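Local coordinates for protein CcbJ (Streptomyces caelestis, PDB 4HGZ) that probably catalyses N-methylation using S-adenosyl-L-methionine as the methyl donor, at residues C[52-57]-C[78-83]; C[171-176]-C[228-233]; C[195-200]-C[208-213]; C[248-253]-C[268-273]. All coordinates share one frame; numbering follows the deposited sequence.

Interaction 1 of 4, residues C[52-57]-C[78-83]; sequences EAALFV and FPLADL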
loop_
_atom_site.group_PDB
_atom_site.type_symbol
_atom_site.label_atom_id
_atom_site.label_comp_id
_atom_site.label_asym_id
_atom_site.label_seq_id
_atom_site.Cartn_x
_atom_site.Cartn_y
_atom_site.Cartn_z
ATOM N N GLU C 52 5.610 31.341 -15.025
ATOM C CA GLU C 52 4.536 30.786 -15.848
ATOM C C GLU C 52 3.176 31.321 -15.426
ATOM O O GLU C 52 2.333 31.625 -16.273
ATOM C CB GLU C 52 4.560 29.255 -15.845
ATOM C CG GLU C 52 5.777 28.653 -16.570
ATOM C CD GLU C 52 7.084 28.996 -15.881
ATOM O OE1 GLU C 52 7.039 29.410 -14.698
ATOM O OE2 GLU C 52 8.153 28.859 -16.519
ATOM N N ALA C 53 2.971 31.443 -14.115
ATOM C CA ALA C 53 1.752 32.044 -13.606
ATOM C C ALA C 53 1.601 33.435 -14.196
ATOM O O ALA C 53 0.512 33.819 -14.639
ATOM C CB ALA C 53 1.782 32.121 -12.093
ATOM N N ALA C 54 2.695 34.191 -14.200
ATOM C CA ALA C 54 2.640 35.568 -14.674
ATOM C C ALA C 54 2.167 35.594 -16.128
ATOM O O ALA C 54 1.186 36.260 -16.475
ATOM C CB ALA C 54 4.001 36.255 -14.522
ATOM N N LEU C 55 2.864 34.851 -16.977
ATOM C CA LEU C 55 2.513 34.809 -18.383
ATOM C C LEU C 55 1.031 34.449 -18.494
ATOM O O LEU C 55 0.255 35.139 -19.163
ATOM C CB LEU C 55 3.407 33.806 -19.121
ATOM C CG LEU C 55 4.885 34.219 -19.309
ATOM C CD1 LEU C 55 5.831 33.016 -19.529
ATOM C CD2 LEU C 55 5.044 35.231 -20.447
ATOM N N PHE C 56 0.636 33.388 -17.798
ATOM C CA PHE C 56 -0.751 32.947 -17.817
ATOM C C PHE C 56 -1.713 34.082 -17.502
ATOM O O PHE C 56 -2.613 34.367 -18.286
ATOM C CB PHE C 56 -0.972 31.798 -16.840
ATOM C CG PHE C 56 -2.311 31.143 -16.983
ATOM C CD1 PHE C 56 -2.475 30.054 -17.812
ATOM C CD2 PHE C 56 -3.405 31.616 -16.287
ATOM C CE1 PHE C 56 -3.708 29.456 -17.948
ATOM C CE2 PHE C 56 -4.645 31.021 -16.419
ATOM C CZ PHE C 56 -4.797 29.945 -17.253
ATOM N N VAL C 57 -1.531 34.726 -16.352
ATOM C CA VAL C 57 -2.404 35.834 -15.966
ATOM C C VAL C 57 -2.335 36.993 -16.970
ATOM O O VAL C 57 -3.371 37.473 -17.441
ATOM C CB VAL C 57 -2.115 36.316 -14.532
ATOM C CG1 VAL C 57 -2.824 37.616 -14.260
ATOM C CG2 VAL C 57 -2.555 35.264 -13.530
ATOM N N PHE C 78 5.980 40.208 -9.127
ATOM C CA PHE C 78 7.114 40.829 -9.801
ATOM C C PHE C 78 7.319 40.338 -11.239
ATOM O O PHE C 78 7.556 41.140 -12.147
ATOM C CB PHE C 78 8.385 40.699 -8.962
ATOM C CG PHE C 78 8.344 41.518 -7.713
ATOM C CD1 PHE C 78 8.285 42.900 -7.786
ATOM C CD2 PHE C 78 8.334 40.916 -6.472
ATOM C CE1 PHE C 78 8.231 43.661 -6.643
ATOM C CE2 PHE C 78 8.278 41.676 -5.328
ATOM C CZ PHE C 78 8.232 43.047 -5.412
ATOM N N PRO C 79 7.250 39.018 -11.453
ATOM C CA PRO C 79 7.217 38.577 -12.839
ATOM C C PRO C 79 6.065 39.230 -13.596
ATOM O O PRO C 79 6.205 39.535 -14.772
ATOM C CB PRO C 79 7.013 37.070 -12.712
ATOM C CG PRO C 79 7.765 36.737 -11.468
ATOM C CD PRO C 79 7.525 37.904 -10.531
ATOM N N LEU C 80 4.935 39.458 -12.936
ATOM C CA LEU C 80 3.863 40.186 -13.602
ATOM C C LEU C 80 4.331 41.581 -13.987
ATOM O O LEU C 80 4.055 42.069 -15.085
ATOM C CB LEU C 80 2.617 40.268 -12.727
ATOM C CG LEU C 80 1.621 39.138 -13.015
ATOM C CD1 LEU C 80 0.513 39.081 -11.971
ATOM C CD2 LEU C 80 1.030 39.281 -14.425
ATOM N N ALA C 81 5.055 42.217 -13.077
ATOM C CA ALA C 81 5.457 43.595 -13.280
ATOM C C ALA C 81 6.442 43.674 -14.434
ATOM O O ALA C 81 6.517 44.694 -15.115
ATOM C CB ALA C 81 6.047 44.180 -11.996
ATOM N N ASP C 82 7.181 42.589 -14.666
ATOM C CA ASP C 82 8.116 42.521 -15.802
ATOM C C ASP C 82 7.422 42.440 -17.169
ATOM O O ASP C 82 8.033 42.742 -18.198
ATOM C CB ASP C 82 9.103 41.352 -15.649
ATOM C CG ASP C 82 10.160 41.605 -14.575
ATOM O OD1 ASP C 82 10.534 42.781 -14.344
ATOM O OD2 ASP C 82 10.632 40.621 -13.966
ATOM N N LEU C 83 6.152 42.040 -17.179
ATOM C CA LEU C 83 5.399 41.924 -18.424
ATOM C C LEU C 83 4.543 43.163 -18.671
ATOM O O LEU C 83 3.701 43.182 -19.581
ATOM C CB LEU C 83 4.512 40.677 -18.409
ATOM C CG LEU C 83 5.105 39.373 -17.871
ATOM C CD1 LEU C 83 4.006 38.344 -17.682
ATOM C CD2 LEU C 83 6.178 38.840 -18.794
#

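Interaction 2 of 4, residues C[171-176]-C[228-233]; sequences LNPAGQ and LRYAYP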
loop_
_atom_site.group_PDB
_atom_site.type_symbol
_atom_site.label_atom_id
_atom_site.label_comp_id
_atom_site.label_asym_id
_atom_site.label_seq_id
_atom_site.Cartn_x
_atom_site.Cartn_y
_atom_site.Cartn_z
ATOM N N LEU C 171 -4.654 22.398 -5.055
ATOM C CA LEU C 171 -4.348 20.977 -5.026
ATOM C C LEU C 171 -5.559 20.181 -5.492
ATOM O O LEU C 171 -6.700 20.543 -5.218
ATOM C CB LEU C 171 -3.923 20.545 -3.624
ATOM C CG LEU C 171 -4.991 20.555 -2.535
ATOM C CD1 LEU C 171 -5.663 19.199 -2.474
ATOM C CD2 LEU C 171 -4.361 20.890 -1.194
ATOM N N ASN C 172 -5.296 19.106 -6.222
ATOM C CA ASN C 172 -6.337 18.259 -6.789
ATOM C C ASN C 172 -6.329 16.942 -6.020
ATOM O O ASN C 172 -5.441 16.114 -6.201
ATOM C CB ASN C 172 -6.017 18.031 -8.267
ATOM C CG ASN C 172 -6.936 17.013 -8.932
ATOM O OD1 ASN C 172 -8.162 17.125 -8.875
ATOM N ND2 ASN C 172 -6.332 16.028 -9.607
ATOM N N PRO C 173 -7.304 16.765 -5.123
ATOM C CA PRO C 173 -7.300 15.662 -4.159
ATOM C C PRO C 173 -7.095 14.277 -4.794
ATOM O O PRO C 173 -6.265 13.501 -4.308
ATOM C CB PRO C 173 -8.672 15.770 -3.495
ATOM C CG PRO C 173 -9.076 17.186 -3.680
ATOM C CD PRO C 173 -8.481 17.635 -4.973
ATOM N N ALA C 174 -7.823 13.971 -5.868
ATOM C CA ALA C 174 -7.627 12.690 -6.562
ATOM C C ALA C 174 -6.158 12.428 -6.857
ATOM O O ALA C 174 -5.601 11.413 -6.436
ATOM C CB ALA C 174 -8.427 12.635 -7.843
ATOM N N GLY C 175 -5.532 13.351 -7.577
ATOM C CA GLY C 175 -4.155 13.180 -8.027
ATOM C C GLY C 175 -3.122 13.292 -6.928
ATOM O O GLY C 175 -1.990 12.864 -7.089
ATOM N N GLN C 176 -3.515 13.865 -5.801
ATOM C CA GLN C 176 -2.599 14.070 -4.686
ATOM C C GLN C 176 -2.577 12.857 -3.730
ATOM O O GLN C 176 -1.757 12.801 -2.825
ATOM C CB GLN C 176 -2.993 15.361 -3.947
ATOM C CG GLN C 176 -2.063 15.799 -2.829
ATOM C CD GLN C 176 -1.118 16.908 -3.239
ATOM O OE1 GLN C 176 -0.050 17.062 -2.654
ATOM N NE2 GLN C 176 -1.495 17.677 -4.250
ATOM N N LEU C 228 -5.250 23.892 5.486
ATOM C CA LEU C 228 -6.037 24.074 4.275
ATOM C C LEU C 228 -7.404 23.430 4.456
ATOM O O LEU C 228 -7.548 22.466 5.200
ATOM C CB LEU C 228 -5.342 23.412 3.074
ATOM C CG LEU C 228 -3.903 23.820 2.781
ATOM C CD1 LEU C 228 -3.298 22.882 1.765
ATOM C CD2 LEU C 228 -3.814 25.265 2.305
ATOM N N ARG C 229 -8.408 23.966 3.781
ATOM C CA ARG C 229 -9.593 23.180 3.502
ATOM C C ARG C 229 -9.683 23.095 2.006
ATOM O O ARG C 229 -9.849 24.120 1.345
ATOM C CB ARG C 229 -10.908 23.779 4.044
ATOM C CG ARG C 229 -11.982 22.695 4.022
ATOM C CD ARG C 229 -13.384 23.149 3.675
ATOM N NE ARG C 229 -13.613 23.439 2.263
ATOM C CZ ARG C 229 -14.552 22.859 1.519
ATOM N NH1 ARG C 229 -15.343 21.924 2.031
ATOM N NH2 ARG C 229 -14.699 23.218 0.254
ATOM N N TYR C 230 -9.575 21.885 1.461
ATOM C CA TYR C 230 -9.587 21.752 0.004
ATOM C C TYR C 230 -10.982 21.453 -0.513
ATOM O O TYR C 230 -11.877 21.085 0.249
ATOM C CB TYR C 230 -8.599 20.682 -0.466
ATOM C CG TYR C 230 -8.824 19.321 0.142
ATOM C CD1 TYR C 230 -9.786 18.461 -0.367
ATOM C CD2 TYR C 230 -8.074 18.895 1.223
ATOM C CE1 TYR C 230 -9.997 17.213 0.192
ATOM C CE2 TYR C 230 -8.280 17.644 1.791
ATOM C CZ TYR C 230 -9.243 16.814 1.269
ATOM O OH TYR C 230 -9.439 15.579 1.820
ATOM N N ALA C 231 -11.172 21.629 -1.813
ATOM C CA ALA C 231 -12.423 21.240 -2.438
ATOM C C ALA C 231 -12.125 20.310 -3.599
ATOM O O ALA C 231 -11.068 20.396 -4.228
ATOM C CB ALA C 231 -13.155 22.447 -2.931
ATOM N N TYR C 232 -13.054 19.415 -3.890
ATOM C CA TYR C 232 -12.932 18.631 -5.085
ATOM C C TYR C 232 -13.404 19.477 -6.256
ATOM O O TYR C 232 -14.280 20.326 -6.095
ATOM C CB TYR C 232 -13.769 17.384 -4.966
ATOM C CG TYR C 232 -13.170 16.331 -4.074
ATOM C CD1 TYR C 232 -12.329 15.351 -4.591
ATOM C CD2 TYR C 232 -13.463 16.296 -2.724
ATOM C CE1 TYR C 232 -11.798 14.378 -3.788
ATOM C CE2 TYR C 232 -12.942 15.321 -1.916
ATOM C CZ TYR C 232 -12.118 14.368 -2.453
ATOM O OH TYR C 232 -11.598 13.408 -1.647
ATOM N N PRO C 233 -12.815 19.262 -7.438
ATOM C CA PRO C 233 -13.174 20.007 -8.645
ATOM C C PRO C 233 -14.685 20.192 -8.841
ATOM O O PRO C 233 -15.137 21.304 -9.104
ATOM C CB PRO C 233 -12.591 19.136 -9.757
ATOM C CG PRO C 233 -11.332 18.611 -9.136
ATOM C CD PRO C 233 -11.690 18.335 -7.681
#

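Interaction 3 of 4, residues C[195-200]-C[208-213]; sequences HLEASK and LSAHHI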
loop_
_atom_site.group_PDB
_atom_site.type_symbol
_atom_site.label_atom_id
_atom_site.label_comp_id
_atom_site.label_asym_id
_atom_site.label_seq_id
_atom_site.Cartn_x
_atom_site.Cartn_y
_atom_site.Cartn_z
ATOM N N HIS C 195 14.323 19.252 5.337
ATOM C CA HIS C 195 12.972 19.774 5.401
ATOM C C HIS C 195 11.989 18.616 5.383
ATOM O O HIS C 195 11.967 17.817 4.443
ATOM C CB HIS C 195 12.710 20.717 4.223
ATOM C CG HIS C 195 13.633 21.896 4.183
ATOM N ND1 HIS C 195 13.209 23.184 4.430
ATOM C CD2 HIS C 195 14.965 21.978 3.950
ATOM C CE1 HIS C 195 14.237 24.011 4.336
ATOM N NE2 HIS C 195 15.314 23.304 4.046
ATOM N N LEU C 196 11.180 18.529 6.432
ATOM C CA LEU C 196 10.213 17.445 6.580
ATOM C C LEU C 196 8.814 18.020 6.772
ATOM O O LEU C 196 8.653 19.223 6.968
ATOM C CB LEU C 196 10.589 16.590 7.790
ATOM C CG LEU C 196 12.093 16.326 7.843
ATOM C CD1 LEU C 196 12.562 15.908 9.229
ATOM C CD2 LEU C 196 12.440 15.272 6.818
ATOM N N GLU C 197 7.807 17.155 6.736
ATOM C CA GLU C 197 6.429 17.589 6.941
ATOM C C GLU C 197 5.681 16.602 7.799
ATOM O O GLU C 197 5.714 15.400 7.540
ATOM C CB GLU C 197 5.700 17.746 5.609
ATOM C CG GLU C 197 4.284 18.238 5.770
ATOM C CD GLU C 197 3.737 18.864 4.498
ATOM O OE1 GLU C 197 3.284 18.109 3.612
ATOM O OE2 GLU C 197 3.756 20.113 4.392
ATOM N N ALA C 198 5.036 17.114 8.844
ATOM C CA ALA C 198 4.123 16.319 9.653
ATOM C C ALA C 198 2.731 16.845 9.366
ATOM O O ALA C 198 2.512 18.064 9.321
ATOM C CB ALA C 198 4.452 16.438 11.127
ATOM N N SER C 199 1.793 15.932 9.158
ATOM C CA SER C 199 0.503 16.316 8.607
ATOM C C SER C 199 -0.674 15.544 9.214
ATOM O O SER C 199 -0.536 14.385 9.626
ATOM C CB SER C 199 0.549 16.157 7.086
ATOM O OG SER C 199 -0.703 16.419 6.497
ATOM N N LYS C 200 -1.826 16.205 9.291
ATOM C CA LYS C 200 -3.066 15.551 9.730
ATOM C C LYS C 200 -4.136 15.798 8.688
ATOM O O LYS C 200 -4.406 16.938 8.328
ATOM C CB LYS C 200 -3.535 16.079 11.081
ATOM C CG LYS C 200 -2.663 15.661 12.242
ATOM C CD LYS C 200 -3.028 16.424 13.507
ATOM C CE LYS C 200 -4.428 16.101 13.974
ATOM N NZ LYS C 200 -4.718 16.759 15.271
ATOM N N LEU C 208 -6.522 19.833 5.830
ATOM C CA LEU C 208 -5.148 19.453 6.122
ATOM C C LEU C 208 -4.587 20.427 7.143
ATOM O O LEU C 208 -4.750 21.647 7.023
ATOM C CB LEU C 208 -4.286 19.512 4.871
ATOM C CG LEU C 208 -4.512 18.431 3.841
ATOM C CD1 LEU C 208 -3.989 18.935 2.512
ATOM C CD2 LEU C 208 -3.806 17.147 4.287
ATOM N N SER C 209 -3.930 19.879 8.150
ATOM C CA SER C 209 -3.238 20.675 9.133
ATOM C C SER C 209 -1.824 20.101 9.240
ATOM O O SER C 209 -1.636 18.923 9.542
ATOM C CB SER C 209 -3.967 20.604 10.468
ATOM O OG SER C 209 -3.211 21.233 11.486
ATOM N N ALA C 210 -0.830 20.936 8.973
ATOM C CA ALA C 210 0.531 20.453 8.858
ATOM C C ALA C 210 1.548 21.416 9.457
ATOM O O ALA C 210 1.281 22.600 9.629
ATOM C CB ALA C 210 0.857 20.199 7.404
ATOM N N HIS C 211 2.708 20.873 9.790
ATOM C CA HIS C 211 3.892 21.661 10.072
ATOM C C HIS C 211 4.939 21.366 9.018
ATOM O O HIS C 211 5.241 20.201 8.734
ATOM C CB HIS C 211 4.486 21.277 11.417
ATOM C CG HIS C 211 3.773 21.871 12.583
ATOM N ND1 HIS C 211 4.380 22.750 13.451
ATOM C CD2 HIS C 211 2.506 21.716 13.025
ATOM C CE1 HIS C 211 3.517 23.108 14.382
ATOM N NE2 HIS C 211 2.373 22.495 14.148
ATOM N N HIS C 212 5.498 22.414 8.434
ATOM C CA HIS C 212 6.729 22.252 7.697
ATOM C C HIS C 212 7.831 22.327 8.746
ATOM O O HIS C 212 7.897 23.288 9.505
ATOM C CB HIS C 212 6.884 23.347 6.641
ATOM C CG HIS C 212 8.137 23.225 5.827
ATOM N ND1 HIS C 212 8.174 22.587 4.605
ATOM C CD2 HIS C 212 9.403 23.650 6.068
ATOM C CE1 HIS C 212 9.408 22.624 4.129
ATOM N NE2 HIS C 212 10.172 23.265 4.996
ATOM N N ILE C 213 8.671 21.298 8.805
ATOM C CA ILE C 213 9.748 21.205 9.797
ATOM C C ILE C 213 11.133 21.341 9.167
ATOM O O ILE C 213 11.421 20.719 8.145
ATOM C CB ILE C 213 9.705 19.844 10.502
ATOM C CG1 ILE C 213 8.298 19.578 11.031
ATOM C CG2 ILE C 213 10.735 19.783 11.610
ATOM C CD1 ILE C 213 8.105 18.162 11.524
HETATM O O HOH W 1 5.756 22.088 3.574
#

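Interaction 4 of 4, residues C[248-253]-C[268-273]; sequences VERHAD and SVYRAA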
loop_
_atom_site.group_PDB
_atom_site.type_symbol
_atom_site.label_atom_id
_atom_site.label_comp_id
_atom_site.label_asym_id
_atom_site.label_seq_id
_atom_site.Cartn_x
_atom_site.Cartn_y
_atom_site.Cartn_z
ATOM N N VAL C 248 -14.621 28.197 -17.339
ATOM C CA VAL C 248 -14.338 28.291 -18.769
ATOM C C VAL C 248 -13.175 27.405 -19.197
ATOM O O VAL C 248 -13.110 26.998 -20.351
ATOM C CB VAL C 248 -14.102 29.736 -19.243
ATOM C CG1 VAL C 248 -15.394 30.509 -19.181
ATOM C CG2 VAL C 248 -13.038 30.416 -18.399
ATOM N N GLU C 249 -12.264 27.097 -18.282
ATOM C CA GLU C 249 -11.195 26.163 -18.619
ATOM C C GLU C 249 -10.450 25.652 -17.398
ATOM O O GLU C 249 -10.364 26.335 -16.375
ATOM C CB GLU C 249 -10.222 26.786 -19.618
ATOM C CG GLU C 249 -9.600 28.089 -19.163
ATOM C CD GLU C 249 -8.861 28.815 -20.281
ATOM O OE1 GLU C 249 -7.629 28.998 -20.169
ATOM O OE2 GLU C 249 -9.514 29.207 -21.269
ATOM N N ARG C 250 -9.924 24.438 -17.514
ATOM C CA ARG C 250 -9.136 23.844 -16.451
ATOM C C ARG C 250 -7.902 23.170 -17.023
ATOM O O ARG C 250 -7.997 22.393 -17.971
ATOM C CB ARG C 250 -9.948 22.818 -15.667
ATOM C CG ARG C 250 -9.560 22.804 -14.210
ATOM C CD ARG C 250 -10.037 21.584 -13.477
ATOM N NE ARG C 250 -11.486 21.465 -13.477
ATOM C CZ ARG C 250 -12.295 22.186 -12.716
ATOM N NH1 ARG C 250 -11.805 23.101 -11.900
ATOM N NH2 ARG C 250 -13.603 21.998 -12.786
ATOM N N HIS C 251 -6.747 23.465 -16.438
ATOM C CA HIS C 251 -5.499 22.816 -16.821
ATOM C C HIS C 251 -4.855 22.188 -15.589
ATOM O O HIS C 251 -5.344 22.344 -14.469
ATOM C CB HIS C 251 -4.530 23.830 -17.433
ATOM C CG HIS C 251 -5.179 24.806 -18.355
ATOM N ND1 HIS C 251 -5.252 24.608 -19.716
ATOM C CD2 HIS C 251 -5.774 25.998 -18.115
ATOM C CE1 HIS C 251 -5.872 25.630 -20.277
ATOM N NE2 HIS C 251 -6.198 26.489 -19.327
ATOM N N ALA C 252 -3.749 21.494 -15.802
ATOM C CA ALA C 252 -3.013 20.874 -14.715
ATOM C C ALA C 252 -2.068 21.878 -14.095
ATOM O O ALA C 252 -1.584 21.687 -12.986
ATOM C CB ALA C 252 -2.215 19.677 -15.237
ATOM N N ASP C 253 -1.779 22.940 -14.828
ATOM C CA ASP C 253 -0.712 23.835 -14.427
ATOM C C ASP C 253 -0.700 25.066 -15.329
ATOM O O ASP C 253 -1.473 25.147 -16.282
ATOM C CB ASP C 253 0.616 23.099 -14.496
ATOM C CG ASP C 253 1.052 22.827 -15.924
ATOM O OD1 ASP C 253 0.395 23.346 -16.857
ATOM O OD2 ASP C 253 2.053 22.102 -16.110
ATOM N N SER C 268 -7.778 26.747 -12.652
ATOM C CA SER C 268 -9.129 26.899 -13.148
ATOM C C SER C 268 -9.406 28.359 -13.451
ATOM O O SER C 268 -8.977 29.252 -12.714
ATOM C CB SER C 268 -10.134 26.372 -12.121
ATOM O OG SER C 268 -9.827 25.039 -11.754
ATOM N N VAL C 269 -10.121 28.589 -14.543
ATOM C CA VAL C 269 -10.462 29.927 -14.974
ATOM C C VAL C 269 -11.980 30.064 -15.050
ATOM O O VAL C 269 -12.650 29.289 -15.754
ATOM C CB VAL C 269 -9.887 30.216 -16.364
ATOM C CG1 VAL C 269 -10.121 31.669 -16.741
ATOM C CG2 VAL C 269 -8.428 29.877 -16.402
ATOM N N TYR C 270 -12.509 31.060 -14.338
ATOM C CA TYR C 270 -13.951 31.289 -14.246
ATOM C C TYR C 270 -14.335 32.661 -14.796
ATOM O O TYR C 270 -13.542 33.614 -14.734
ATOM C CB TYR C 270 -14.399 31.212 -12.787
ATOM C CG TYR C 270 -14.165 29.878 -12.124
ATOM C CD1 TYR C 270 -15.112 28.865 -12.203
ATOM C CD2 TYR C 270 -13.001 29.629 -11.416
ATOM C CE1 TYR C 270 -14.906 27.649 -11.587
ATOM C CE2 TYR C 270 -12.787 28.418 -10.805
ATOM C CZ TYR C 270 -13.739 27.428 -10.895
ATOM O OH TYR C 270 -13.525 26.208 -10.288
ATOM N N ARG C 271 -15.558 32.749 -15.321
ATOM C CA ARG C 271 -16.141 34.003 -15.780
ATOM C C ARG C 271 -17.384 34.290 -14.964
ATOM O O ARG C 271 -17.909 33.410 -14.291
ATOM C CB ARG C 271 -16.579 33.908 -17.240
ATOM C CG ARG C 271 -15.497 34.090 -18.266
ATOM C CD ARG C 271 -16.110 34.119 -19.664
ATOM N NE ARG C 271 -17.001 32.979 -19.883
ATOM C CZ ARG C 271 -17.787 32.829 -20.944
ATOM N NH1 ARG C 271 -17.814 33.756 -21.893
ATOM N NH2 ARG C 271 -18.555 31.753 -21.052
ATOM N N ALA C 272 -17.865 35.523 -15.050
ATOM C CA ALA C 272 -19.147 35.883 -14.480
ATOM C C ALA C 272 -20.212 35.177 -15.299
ATOM O O ALA C 272 -20.064 35.044 -16.506
ATOM C CB ALA C 272 -19.339 37.378 -14.555
ATOM N N ALA C 273 -21.283 34.728 -14.655
ATOM C CA ALA C 273 -22.315 33.972 -15.359
ATOM C C ALA C 273 -23.277 34.876 -16.123
ATOM O O ALA C 273 -23.866 35.795 -15.557
ATOM C CB ALA C 273 -23.072 33.079 -14.400
#

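Interaction 1 of 4, residues C[52-57]-C[78-83]
The pyrrolidine of P79 is the one ring that meets the other helix, and it does so at a corner: its CB lies 3.6 Å from A54 CB. The two aromatic rings point out of the contact, F78 stacking with H107 and F56 meeting F254 with their planes steeply inclined. The small methyl of A54 thus becomes the hub of an all-apolar contact. L80 comes at it with its isobutyl end, CG standing 4.0 Å from A54 CB, while L83 brings CD1 to 3.8 Å from the same A54 CB. With so short a side chain at the centre, the axes of the two short helical segments come within 8.4 Å of each other, crossing at -52°. Both helices belong to the Rossmann-like core of class I methyltransferases, lying against one face of the central sheet; V57 and L80 share F134 of strand 130-135 beneath them. There V57 CG1 reaches L80 CD2 at 4.2 Å. At the outer margin L55 starts away from its partner helix, but its branched end swings back, so that CD2 lies 4.1 Å from L83 CD2 and the two leucines cross at about a right angle. L83 holds CG anti to its carbonyl carbon (chi1 -43°), which brings CD1 over the A54-L55 peptide and leaves CD2 to meet L55. D82, outside the apolar patch, pairs with R51 and N109.

Interaction 2 of 4, residues C[171-176]-C[228-233]
P173 sits over one face of the Y232 ring and meets the Y230 ring obliquely, so a single proline is packed against two tyrosines in different ways. Over Y232 the approach is a CH-pi contact: P173 CG stands 4.0 Å from the ring centroid, only 19° off the ring normal. Toward Y230 the same CG atom comes to 3.6 Å from Y230 CD1, and the two side chains slide past each other in opposite directions. Next to this pair, L171 lies across both Y230 and L228. Its CD1 lies 3.9 Å from Y230 CB, and its CD2 3.7 Å from L228 CD1. Y230 carries CG between the backbone N and the carbonyl carbon (chi1 57°), which sets the ring alongside the proline and sends OH to a hydrogen bond with H201. At the other end N172 crosses P233 at about a right angle, its OD1 3.5 Å from P233 CG, while ND2 is bonded to the backbone oxygen of S263. Y232 itself stacks on Y232 of the second subunit, which brings this cluster to a subunit interface. Y232 is also the N-cap of helix 233-242, and the carboxylate of E235 bonds to its backbone N, one half of a capping box. The arrangement is a buried crossing of two connections, where the chain leaves the Rossmann-like core after strand 164-171 and returns from the four-stranded antiparallel sheet at the capped start of helix 233-242.

Interaction 3 of 4, residues C[195-200]-C[208-213]
H195 and H212 meet edge to edge in a direct hydrogen bond, H195 ND1 to H212 NE2 at 3.1 Å, with each nitrogen near the plane of the other's ring and the planes inclined at 54°. The other nitrogen of H212, ND1, has a water 2.7 Å away, which in turn donates to E197 OE2 at 2.9 Å. H212 is placed for both partners by holding CG anti to its backbone N (chi1 -179°), and L196 O lies over one ring face near its rim. The next shell lengthens this polar chain at both ends: E190 takes H195 NE2, and the hydroxyl of Y226 bonds with E197 OE2. These side chains rise from the backbone of an antiparallel hairpin, whose six bonds join the hydrogen-bonded pairs L196-I213, A198-H211 and K200-S209. Of these, I213 N to L196 O, 2.8 Å, is nearly straight at 171°. On the sheet face of A198 and I213, A198 CB packs 4.1 Å from I213 CD1, and K200 sends NZ to a salt bridge with E188 of the third subunit. The hairpin forms the middle of the four-stranded antiparallel sheet, with strand 181-189 beside 193-202 and strand 221-229 beside 207-216.

Interaction 4 of 4, residues C[248-253]-C[268-273]
V248 and E249 both face V269 across antiparallel strands, a classic beta bulge in which V269 O takes a nearly straight bond from V248 N (2.8 Å) and a weak one from E249 N, while V269 N returns 2.9 Å to E249 O. Side chains then divide between the two faces. E249 and V269 lie side by side and point the same way, E249 CG 3.5 Å from V269 CG2. The extended chain of E249 carries its carboxylate to H251, whose NE2 donates to E249 OE1 at 3.0 Å; the acceptor lies in the plane of the imidazole, yet is met from above the carboxylate plane, 43° out of it. This pair of strands forms the closing hairpin of the seven-stranded methyltransferase sheet, order 3-2-1-4-5-7-6, with 245-251 outermost within the chain. On the face of R250 and S268, R250 NH1 approaches S268 OG at 2.8 Å, a weak bond because it is strongly bent (128°). The stronger partner of that guanidinium is D237 of helix 233-242, bridged by NH2, and the same carboxylate accepts Y270 OH, so one aspartate ties both residues to the helix. Where the bulge displaces V248, its CG2 packs 3.6 Å from V269 CG1. Its other methyl, CG1, lies across the aliphatic part of R271, 3.7 Å from R271 CG, and the tip of R271 runs on to a salt bridge with E246.

How the interactions relate
Interactions 1 and 4 share the Rossmann-like core: F56, turned away from interaction 1, sets CZ 3.7 Å from V269 CG2 and lies beside H251, so F56 of helix 50-61 packs on the E249-V269 face. Interactions 2 and 3 meet in the antiparallel sheet, where L228 N lies 2.8 Å from L208 O, a probable hydrogen bond. Interaction 2 also approaches R250 of interaction 4, and is thus the middle term between core and sheet; interactions 1 and 3 stay about 20 Å apart at their nearest atoms. Of the four, interaction 1 lies closest to the cofactor site, the P79 side chain about 6 Å from that of R75, a residue of the S-adenosyl-L-homocysteine site, which is empty of that ligand in this chain.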